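Local coordinates for protein phycocyanobilin lyase subunit beta (Nostoc sp. PCC 7120, PDB 5N3U) that associates with the CpcE subunit to form a lyase and is probably required for attaching the chromophore to the phycocyanin alpha chain, at residues 74-79 with 107-112. Sequence-based numbering, arbitrary orientation.
Sequences YNYGAR and APSVRR
Tyr76 and Arg79 of helix 76-89 pack against Ala107, Ser109 and Val110 at the start of helix 108-118, joining the N-terminal ends of two helices in the HEAT-repeat region of this all-alpha chain. Asn75 caps the first of these helices: its OD1 takes a bond from Ala78 N (3.0 Å), which approaches from above the carbonyl plane at 163° about the hydrogen, and a weak one from Gly77 N. Tyr76 follows with its CB on the methyl of Ala107, the N-cap residue of helix 108-118, at 3.6 Å between the two CB atoms. A chi1 of 68° sets CG between the backbone N and the carbonyl carbon, and the ring runs past that methyl, bringing CD1 to 4.0 Å from Ser109 OG, a contact without a hydrogen bond. The phenol hydroxyl reaches further, hydrogen-bonding Glu8 of a lyase alpha subunit, so the same side chain serves both the helix pair and the subunit interface. One turn on, Arg79 stretches its first carbons past Val110, then bends at chi3 (70°); its guanidinium is gripped by salt bridges to Asp105 and to Glu8 of another alpha chain and by a hydrogen bond to Asp72 O. Val110 rests CG2 against both residues, 4.1 Å from Arg79 CG and 3.6 Å from Tyr76 O.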
loop_
_atom_site.group_PDB
_atom_site.type_symbol
_atom_site.label_atom_id
_atom_site.label_comp_id
_atom_site.label_asym_id
_atom_site.label_seq_id
_atom_site.Cartn_x
_atom_site.Cartn_y
_atom_site.Cartn_z
ATOM N N TYR B 74 -3.653 3.351 -8.641
ATOM C CA TYR B 74 -3.868 3.873 -7.307
ATOM C C TYR B 74 -4.755 3.050 -6.436
ATOM O O TYR B 74 -5.184 3.543 -5.357
ATOM C CB TYR B 74 -4.432 5.280 -7.466
ATOM C CG TYR B 74 -3.516 6.086 -8.374
ATOM C CD1 TYR B 74 -2.405 6.750 -7.863
ATOM C CD2 TYR B 74 -3.770 6.209 -9.723
ATOM C CE1 TYR B 74 -1.548 7.470 -8.684
ATOM C CE2 TYR B 74 -2.924 6.931 -10.541
ATOM C CZ TYR B 74 -1.833 7.555 -9.997
ATOM O OH TYR B 74 -1.046 8.272 -10.804
ATOM N N ASN B 75 -5.059 1.826 -6.874
ATOM C CA ASN B 75 -5.855 0.915 -6.094
ATOM C C ASN B 75 -5.335 -0.470 -6.371
ATOM O O ASN B 75 -5.695 -1.049 -7.408
ATOM C CB ASN B 75 -7.390 1.100 -6.366
ATOM C CG ASN B 75 -8.250 0.073 -5.666
ATOM O OD1 ASN B 75 -7.806 -0.940 -5.207
ATOM N ND2 ASN B 75 -9.529 0.318 -5.637
ATOM N N TYR B 76 -4.543 -1.028 -5.448
ATOM C CA TYR B 76 -3.930 -2.303 -5.667
ATOM C C TYR B 76 -4.992 -3.414 -5.786
ATOM O O TYR B 76 -4.745 -4.395 -6.478
ATOM C CB TYR B 76 -2.868 -2.665 -4.633
ATOM C CG TYR B 76 -3.349 -2.935 -3.245
ATOM C CD1 TYR B 76 -3.906 -4.145 -2.917
ATOM C CD2 TYR B 76 -3.276 -1.934 -2.243
ATOM C CE1 TYR B 76 -4.407 -4.404 -1.625
ATOM C CE2 TYR B 76 -3.756 -2.189 -0.960
ATOM C CZ TYR B 76 -4.362 -3.399 -0.682
ATOM O OH TYR B 76 -4.788 -3.639 0.572
ATOM N N GLY B 77 -6.109 -3.249 -5.108
ATOM C CA GLY B 77 -7.187 -4.295 -5.129
ATOM C C GLY B 77 -7.679 -4.422 -6.545
ATOM O O GLY B 77 -7.770 -5.545 -7.111
ATOM N N ALA B 78 -7.922 -3.273 -7.145
ATOM C CA ALA B 78 -8.411 -3.256 -8.561
ATOM C C ALA B 78 -7.385 -3.726 -9.531
ATOM O O ALA B 78 -7.657 -4.494 -10.454
ATOM C CB ALA B 78 -8.811 -1.860 -8.904
ATOM N N ARG B 79 -6.133 -3.313 -9.289
ATOM C CA ARG B 79 -5.038 -3.626 -10.169
ATOM C C ARG B 79 -4.788 -5.118 -10.261
ATOM O O ARG B 79 -4.448 -5.632 -11.340
ATOM C CB ARG B 79 -3.801 -2.823 -9.717
ATOM C CG ARG B 79 -2.627 -2.968 -10.604
ATOM C CD ARG B 79 -1.602 -1.819 -10.399
ATOM N NE ARG B 79 -0.909 -1.885 -9.115
ATOM C CZ ARG B 79 -1.150 -1.130 -8.020
ATOM N NH1 ARG B 79 -0.419 -1.327 -6.944
ATOM N NH2 ARG B 79 -2.150 -0.216 -7.972
ATOM N N ALA B 107 2.329 -4.443 -4.206
ATOM C CA ALA B 107 1.261 -5.274 -3.712
ATOM C C ALA B 107 1.429 -6.749 -4.030
ATOM O O ALA B 107 1.442 -7.130 -5.180
ATOM C CB ALA B 107 -0.024 -4.794 -4.286
ATOM N N PRO B 108 1.492 -7.610 -2.993
ATOM C CA PRO B 108 1.662 -9.014 -3.243
ATOM C C PRO B 108 0.604 -9.670 -4.093
ATOM O O PRO B 108 0.964 -10.483 -4.930
ATOM C CB PRO B 108 1.639 -9.650 -1.867
ATOM C CG PRO B 108 2.136 -8.608 -0.946
ATOM C CD PRO B 108 1.627 -7.275 -1.575
ATOM N N SER B 109 -0.660 -9.302 -3.931
ATOM C CA SER B 109 -1.707 -9.871 -4.712
ATOM C C SER B 109 -1.447 -9.551 -6.191
ATOM O O SER B 109 -1.713 -10.407 -7.089
ATOM C CB SER B 109 -3.107 -9.261 -4.318
ATOM O OG SER B 109 -3.086 -7.831 -4.281
ATOM N N VAL B 110 -0.916 -8.352 -6.467
ATOM C CA VAL B 110 -0.642 -7.969 -7.864
ATOM C C VAL B 110 0.511 -8.769 -8.415
ATOM O O VAL B 110 0.444 -9.278 -9.536
ATOM C CB VAL B 110 -0.354 -6.486 -7.966
ATOM C CG1 VAL B 110 0.216 -6.127 -9.359
ATOM C CG2 VAL B 110 -1.588 -5.709 -7.695
ATOM N N ARG B 111 1.609 -8.819 -7.685
ATOM C CA ARG B 111 2.790 -9.525 -8.102
ATOM C C ARG B 111 2.551 -11.029 -8.354
ATOM O O ARG B 111 3.121 -11.594 -9.305
ATOM C CB ARG B 111 3.899 -9.330 -7.050
ATOM C CG ARG B 111 4.275 -7.870 -6.784
ATOM C CD ARG B 111 5.419 -7.685 -5.794
ATOM N NE ARG B 111 6.628 -8.136 -6.460
ATOM C CZ ARG B 111 7.742 -8.482 -5.849
ATOM N NH1 ARG B 111 7.875 -8.398 -4.520
ATOM N NH2 ARG B 111 8.733 -8.901 -6.589
ATOM N N ARG B 112 1.784 -11.699 -7.472
ATOM C CA ARG B 112 1.576 -13.101 -7.600
ATOM C C ARG B 112 0.794 -13.395 -8.845
ATOM O O ARG B 112 1.075 -14.401 -9.529
ATOM C CB ARG B 112 0.868 -13.717 -6.395
ATOM C CG ARG B 112 1.716 -13.647 -5.094
ATOM C CD ARG B 112 1.080 -14.347 -3.925
ATOM N NE ARG B 112 -0.220 -13.775 -3.613
ATOM C CZ ARG B 112 -0.523 -13.101 -2.478
ATOM N NH1 ARG B 112 0.363 -12.930 -1.500
ATOM N NH2 ARG B 112 -1.707 -12.592 -2.354
#